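Local coordinates for protein DNA photolyase (Agrobacterium tumefaciens, PDB 4U63) that probably uses light to repair cyclobutane pyrimidine dimers in ultraviolet-damaged DNA, carrying FAD and a methenyltetrahydrofolate antenna, at residues 27-32 with 44-49; 131-136 with 143-148. All coordinates share one frame; numbering follows the deposited sequence.

Contact 1: 27-32 with 44-49; sequences VIVWFR and LAAVEH
V27 lies between two groups of the helix, the imidazole of H49 and the methyl of A46, and meets both. Its CB sits over one face of the H49 ring, 3.9 Å from the ring centroid and only 15° off the normal, so this is a CH-pi contact made by the methine and displaced toward the ND1 side. The imidazole gets there because its CG is anti to the backbone N (chi1 177°), carrying the ring out from the last turn of the helix, across to the start of the strand. Its rotation is fixed by polar partners at the rim: NE2 is hydrogen-bonded to D113, just ahead of strand 114-118, and ND1 is also hydrogen-bonded.

The two methyls of V27 meet A46, while CG1 also stays against the ND1 side of the imidazole. CG1 comes within 3.7 Å of A46 CB and 3.6 Å of A46 O, and CG2 also closes on the alanine methyl. Two residues further along the same face of the strand, V29 brings CG2 to 3.4 Å from A46 CB, tighter than usual for two carbons. One small methyl is thus held against both valines, and no hydrogen bond crosses between helix and strand. Such a short side chain suits the close approach of the two axes, 8.8 Å, running almost exactly antiparallel at 175°. I28 points to the other face of the sheet, where helix 99-110 packs on it. Strand 27-31 is the middle one of five parallel strands, and helix 41-49 carries the chain on to its neighbour 53-59: the first beta-alpha-beta crossover of the Rossmann-like N-terminal alpha/beta domain of photolyases.

Contact 2: 131-136 with 143-148; sequences ALKQKL and VRSFSG. With SO4 (sulfate ion), chain E.
K133 and V143 meet where helix 123-138 leads into strand 142-146, the last beta-alpha-beta unit of the domain's parallel sheet and the one that ends at its edge. The lysine is best followed outward. CB is 4.2 Å from V143 CG1, and CG settles more closely on the same methyl, at 3.7 Å. CD still touches that methyl but already lies 3.7 Å from O3 of a sulfate ion, probably taken up from the crystallisation liquor. The bend at chi3 (67°) then swings the end of the chain round, leaving CE near O3 and placing NZ 2.8 Å from O3 in a hydrogen bond. The stem of the lysine is therefore apolar packing and its tip a hydrogen-bond donor to the anion. Beside it, V143 turns its other methyl to the helix, CG2 lying 3.7 Å from L136 CB.

The sulfate links the helix to the strand, with R119 and R137 adding hydrogen bonds that should help balance its charge. S145 contributes twice: its OG, also hydrogen-bonded with R119 NE, is modelled so close to O3 that the exact length is doubtful, while its backbone N donates to O2 at 3.0 Å with an N-H...O angle of 165°.

How the contacts relate
Both contacts pin a helix to the same five-stranded parallel sheet, but from opposite faces: helix 41-49 in contact 1 on one, helix 123-138 in contact 2 on the other. Their centres are 12 Å apart, and each reaches through to the other's side. F146, on the strand of contact 2, puts CZ 3.4 Å from A45 CB of helix 41-49, while W30, on the strand of contact 1, brings CZ3 to 3.4 Å from L132 CD2 of helix 123-138. None of the residues touching across either contact belongs to the antenna pocket, and the FAD pocket is built from residues further along the chain, between 245 and 403.

Contact 1: 27-32 with 44-49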
loop_
_atom_site.group_PDB
_atom_site.type_symbol
_atom_site.label_atom_id
_atom_site.label_comp_id
_atom_site.label_asym_id
_atom_site.label_seq_id
_atom_site.Cartn_x
_atom_site.Cartn_y
_atom_site.Cartn_z
ATOM N N VAL A 27 -6.244 10.911 -28.680
ATOM C CA VAL A 27 -5.797 11.302 -27.351
ATOM C C VAL A 27 -5.168 10.078 -26.682
ATOM O O VAL A 27 -5.742 8.972 -26.705
ATOM C CB VAL A 27 -6.959 11.879 -26.496
ATOM C CG1 VAL A 27 -8.197 10.982 -26.538
ATOM C CG2 VAL A 27 -6.515 12.111 -25.051
ATOM N N ILE A 28 -3.991 10.277 -26.094
ATOM C CA ILE A 28 -3.300 9.226 -25.368
ATOM C C ILE A 28 -3.631 9.315 -23.883
ATOM O O ILE A 28 -3.563 10.393 -23.289
ATOM C CB ILE A 28 -1.773 9.328 -25.571
ATOM C CG1 ILE A 28 -1.439 9.073 -27.050
ATOM C CG2 ILE A 28 -1.030 8.342 -24.677
ATOM C CD1 ILE A 28 -0.100 9.600 -27.470
ATOM N N VAL A 29 -3.992 8.177 -23.296
ATOM C CA VAL A 29 -4.222 8.071 -21.863
ATOM C C VAL A 29 -3.114 7.215 -21.290
ATOM O O VAL A 29 -3.057 6.015 -21.554
ATOM C CB VAL A 29 -5.581 7.417 -21.517
ATOM C CG1 VAL A 29 -5.768 7.372 -20.003
ATOM C CG2 VAL A 29 -6.722 8.170 -22.171
ATOM N N TRP A 30 -2.244 7.829 -20.499
ATOM C CA TRP A 30 -1.114 7.122 -19.899
ATOM C C TRP A 30 -1.486 6.653 -18.488
ATOM O O TRP A 30 -1.639 7.476 -17.593
ATOM C CB TRP A 30 0.131 8.032 -19.899
ATOM C CG TRP A 30 1.335 7.437 -19.221
ATOM C CD1 TRP A 30 1.596 6.101 -19.007
ATOM C CD2 TRP A 30 2.448 8.152 -18.679
ATOM N NE1 TRP A 30 2.785 5.958 -18.363
ATOM C CE2 TRP A 30 3.334 7.196 -18.144
ATOM C CE3 TRP A 30 2.778 9.514 -18.582
ATOM C CZ2 TRP A 30 4.538 7.551 -17.521
ATOM C CZ3 TRP A 30 3.981 9.871 -17.953
ATOM C CH2 TRP A 30 4.846 8.888 -17.439
ATOM N N PHE A 31 -1.651 5.329 -18.334
ATOM C CA PHE A 31 -1.933 4.662 -17.055
ATOM C C PHE A 31 -0.648 4.374 -16.276
ATOM O O PHE A 31 0.355 3.939 -16.860
ATOM C CB PHE A 31 -2.637 3.314 -17.285
ATOM C CG PHE A 31 -4.098 3.419 -17.623
ATOM C CD1 PHE A 31 -4.514 3.587 -18.936
ATOM C CD2 PHE A 31 -5.061 3.322 -16.628
ATOM C CE1 PHE A 31 -5.870 3.669 -19.243
ATOM C CE2 PHE A 31 -6.406 3.403 -16.927
ATOM C CZ PHE A 31 -6.817 3.570 -18.239
ATOM N N ARG A 32 -0.693 4.600 -14.959
ATOM C CA ARG A 32 0.418 4.282 -14.054
ATOM C C ARG A 32 -0.103 3.480 -12.828
ATOM O O ARG A 32 -0.201 2.258 -12.898
ATOM C CB ARG A 32 1.160 5.558 -13.645
ATOM C CG ARG A 32 1.887 6.274 -14.790
ATOM C CD ARG A 32 1.011 7.281 -15.526
ATOM N NE ARG A 32 0.622 8.396 -14.675
ATOM C CZ ARG A 32 1.413 9.422 -14.354
ATOM N NH1 ARG A 32 2.666 9.492 -14.815
ATOM N NH2 ARG A 32 0.950 10.383 -13.552
ATOM N N LEU A 44 -12.100 9.944 -18.605
ATOM C CA LEU A 44 -13.295 10.731 -18.954
ATOM C C LEU A 44 -12.953 11.948 -19.805
ATOM O O LEU A 44 -13.681 12.279 -20.743
ATOM C CB LEU A 44 -14.062 11.138 -17.696
ATOM C CG LEU A 44 -14.726 9.961 -16.963
ATOM C CD1 LEU A 44 -15.256 10.402 -15.610
ATOM C CD2 LEU A 44 -15.840 9.323 -17.782
ATOM N N ALA A 45 -11.839 12.608 -19.488
ATOM C CA ALA A 45 -11.334 13.699 -20.323
ATOM C C ALA A 45 -11.038 13.233 -21.752
ATOM O O ALA A 45 -11.351 13.934 -22.721
ATOM C CB ALA A 45 -10.084 14.305 -19.704
ATOM N N ALA A 46 -10.429 12.053 -21.880
ATOM C CA ALA A 46 -10.141 11.478 -23.200
ATOM C C ALA A 46 -11.437 11.215 -23.987
ATOM O O ALA A 46 -11.503 11.453 -25.198
ATOM C CB ALA A 46 -9.323 10.202 -23.063
ATOM N N VAL A 47 -12.468 10.741 -23.296
ATOM C CA VAL A 47 -13.769 10.507 -23.935
ATOM C C VAL A 47 -14.382 11.842 -24.370
ATOM O O VAL A 47 -14.888 11.962 -25.486
ATOM C CB VAL A 47 -14.726 9.722 -23.011
ATOM C CG1 VAL A 47 -16.140 9.656 -23.593
ATOM C CG2 VAL A 47 -14.195 8.319 -22.796
ATOM N N GLU A 48 -14.306 12.849 -23.500
ATOM C CA GLU A 48 -14.852 14.175 -23.811
ATOM C C GLU A 48 -14.114 14.820 -24.981
ATOM O O GLU A 48 -14.719 15.507 -25.810
ATOM C CB GLU A 48 -14.788 15.084 -22.578
ATOM C CG GLU A 48 -15.407 16.467 -22.768
ATOM C CD GLU A 48 -16.876 16.429 -23.169
ATOM O OE1 GLU A 48 -17.613 15.539 -22.700
ATOM O OE2 GLU A 48 -17.299 17.302 -23.954
ATOM N N HIS A 49 -12.805 14.590 -25.034
ATOM C CA HIS A 49 -11.949 15.063 -26.124
ATOM C C HIS A 49 -12.437 14.597 -27.505
ATOM O O HIS A 49 -12.318 15.323 -28.490
ATOM C CB HIS A 49 -10.524 14.565 -25.859
ATOM C CG HIS A 49 -9.534 14.906 -26.924
ATOM N ND1 HIS A 49 -9.446 14.214 -28.113
ATOM C CD2 HIS A 49 -8.564 15.849 -26.963
ATOM C CE1 HIS A 49 -8.471 14.727 -28.842
ATOM N NE2 HIS A 49 -7.924 15.721 -28.169
#

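Contact 2: 131-136 with 143-148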
loop_
_atom_site.group_PDB
_atom_site.type_symbol
_atom_site.label_atom_id
_atom_site.label_comp_id
_atom_site.label_asym_id
_atom_site.label_seq_id
_atom_site.Cartn_x
_atom_site.Cartn_y
_atom_site.Cartn_z
ATOM N N ALA A 131 8.335 17.519 -15.296
ATOM C CA ALA A 131 9.378 17.720 -16.308
ATOM C C ALA A 131 8.887 17.304 -17.690
ATOM O O ALA A 131 9.085 18.015 -18.673
ATOM C CB ALA A 131 10.636 16.953 -15.940
ATOM N N LEU A 132 8.230 16.150 -17.744
ATOM C CA LEU A 132 7.718 15.608 -18.986
ATOM C C LEU A 132 6.656 16.521 -19.582
ATOM O O LEU A 132 6.664 16.789 -20.792
ATOM C CB LEU A 132 7.146 14.217 -18.739
ATOM C CG LEU A 132 6.563 13.496 -19.944
ATOM C CD1 LEU A 132 7.603 13.270 -21.027
ATOM C CD2 LEU A 132 5.972 12.187 -19.470
ATOM N N LYS A 133 5.758 17.004 -18.721
ATOM C CA LYS A 133 4.676 17.898 -19.122
ATOM C C LYS A 133 5.218 19.162 -19.779
ATOM O O LYS A 133 4.730 19.568 -20.839
ATOM C CB LYS A 133 3.820 18.245 -17.907
ATOM C CG LYS A 133 2.624 19.126 -18.187
ATOM C CD LYS A 133 1.641 19.102 -17.029
ATOM C CE LYS A 133 2.216 19.759 -15.783
ATOM N NZ LYS A 133 1.215 19.786 -14.680
ATOM N N GLN A 134 6.233 19.776 -19.166
ATOM C CA GLN A 134 6.841 20.974 -19.742
ATOM C C GLN A 134 7.486 20.696 -21.106
ATOM O O GLN A 134 7.361 21.505 -22.023
ATOM C CB GLN A 134 7.878 21.579 -18.788
ATOM C CG GLN A 134 8.437 22.924 -19.243
ATOM C CD GLN A 134 7.358 23.981 -19.380
ATOM O OE1 GLN A 134 6.649 24.277 -18.423
ATOM N NE2 GLN A 134 7.227 24.554 -20.568
ATOM N N LYS A 135 8.188 19.574 -21.232
ATOM C CA LYS A 135 8.836 19.221 -22.504
ATOM C C LYS A 135 7.815 19.013 -23.613
ATOM O O LYS A 135 8.010 19.487 -24.723
ATOM C CB LYS A 135 9.691 17.960 -22.367
ATOM C CG LYS A 135 11.027 18.197 -21.680
ATOM C CD LYS A 135 11.760 16.885 -21.478
ATOM C CE LYS A 135 12.916 17.022 -20.501
ATOM N NZ LYS A 135 14.086 17.737 -21.075
ATOM N N LEU A 136 6.729 18.308 -23.308
ATOM C CA LEU A 136 5.694 18.061 -24.302
ATOM C C LEU A 136 4.964 19.355 -24.675
ATOM O O LEU A 136 4.714 19.602 -25.860
ATOM C CB LEU A 136 4.713 16.985 -23.812
ATOM C CG LEU A 136 5.303 15.571 -23.636
ATOM C CD1 LEU A 136 4.226 14.603 -23.171
ATOM C CD2 LEU A 136 5.952 15.052 -24.914
ATOM N N VAL A 143 -1.226 18.713 -22.649
ATOM C CA VAL A 143 -1.035 17.760 -21.579
ATOM C C VAL A 143 -1.919 18.186 -20.429
ATOM O O VAL A 143 -1.872 19.338 -20.011
ATOM C CB VAL A 143 0.410 17.712 -21.087
ATOM C CG1 VAL A 143 0.550 16.658 -19.995
ATOM C CG2 VAL A 143 1.367 17.432 -22.248
ATOM N N ARG A 144 -2.727 17.257 -19.927
ATOM C CA ARG A 144 -3.625 17.535 -18.812
ATOM C C ARG A 144 -3.539 16.415 -17.783
ATOM O O ARG A 144 -3.557 15.234 -18.140
ATOM C CB ARG A 144 -5.061 17.692 -19.314
ATOM C CG ARG A 144 -5.227 18.760 -20.393
ATOM C CD ARG A 144 -6.559 18.640 -21.092
ATOM N NE ARG A 144 -7.668 18.864 -20.167
ATOM C CZ ARG A 144 -8.933 18.495 -20.384
ATOM N NH1 ARG A 144 -9.281 17.867 -21.508
ATOM N NH2 ARG A 144 -9.861 18.752 -19.464
ATOM N N SER A 145 -3.453 16.797 -16.508
ATOM C CA SER A 145 -3.380 15.850 -15.387
ATOM C C SER A 145 -4.562 16.041 -14.450
ATOM O O SER A 145 -5.097 17.147 -14.342
ATOM C CB SER A 145 -2.080 16.013 -14.616
ATOM O OG SER A 145 -2.064 17.221 -13.883
ATOM N N PHE A 146 -4.960 14.964 -13.767
ATOM C CA PHE A 146 -6.210 14.973 -12.992
ATOM C C PHE A 146 -6.083 14.392 -11.595
ATOM O O PHE A 146 -5.275 13.496 -11.339
ATOM C CB PHE A 146 -7.308 14.219 -13.758
ATOM C CG PHE A 146 -7.637 14.850 -15.075
ATOM C CD1 PHE A 146 -6.892 14.545 -16.200
ATOM C CD2 PHE A 146 -8.662 15.783 -15.181
ATOM C CE1 PHE A 146 -7.170 15.147 -17.421
ATOM C CE2 PHE A 146 -8.948 16.388 -16.399
ATOM C CZ PHE A 146 -8.201 16.070 -17.520
ATOM N N SER A 147 -6.904 14.930 -10.701
ATOM C CA SER A 147 -7.009 14.441 -9.334
ATOM C C SER A 147 -7.728 13.093 -9.321
ATOM O O SER A 147 -8.356 12.709 -10.308
ATOM C CB SER A 147 -7.779 15.437 -8.465
ATOM O OG SER A 147 -9.125 15.569 -8.893
ATOM N N GLY A 148 -7.638 12.399 -8.189
ATOM C CA GLY A 148 -8.282 11.101 -8.019
ATOM C C GLY A 148 -7.600 10.194 -7.009
ATOM O O GLY A 148 -8.274 9.487 -6.271
HETATM S S SO4 E . -2.583 20.324 -15.388
HETATM O O1 SO4 E . -1.909 21.555 -15.841
HETATM O O2 SO4 E . -3.506 19.814 -16.415
HETATM O O3 SO4 E . -1.534 19.321 -15.105
HETATM O O4 SO4 E . -3.363 20.612 -14.167
#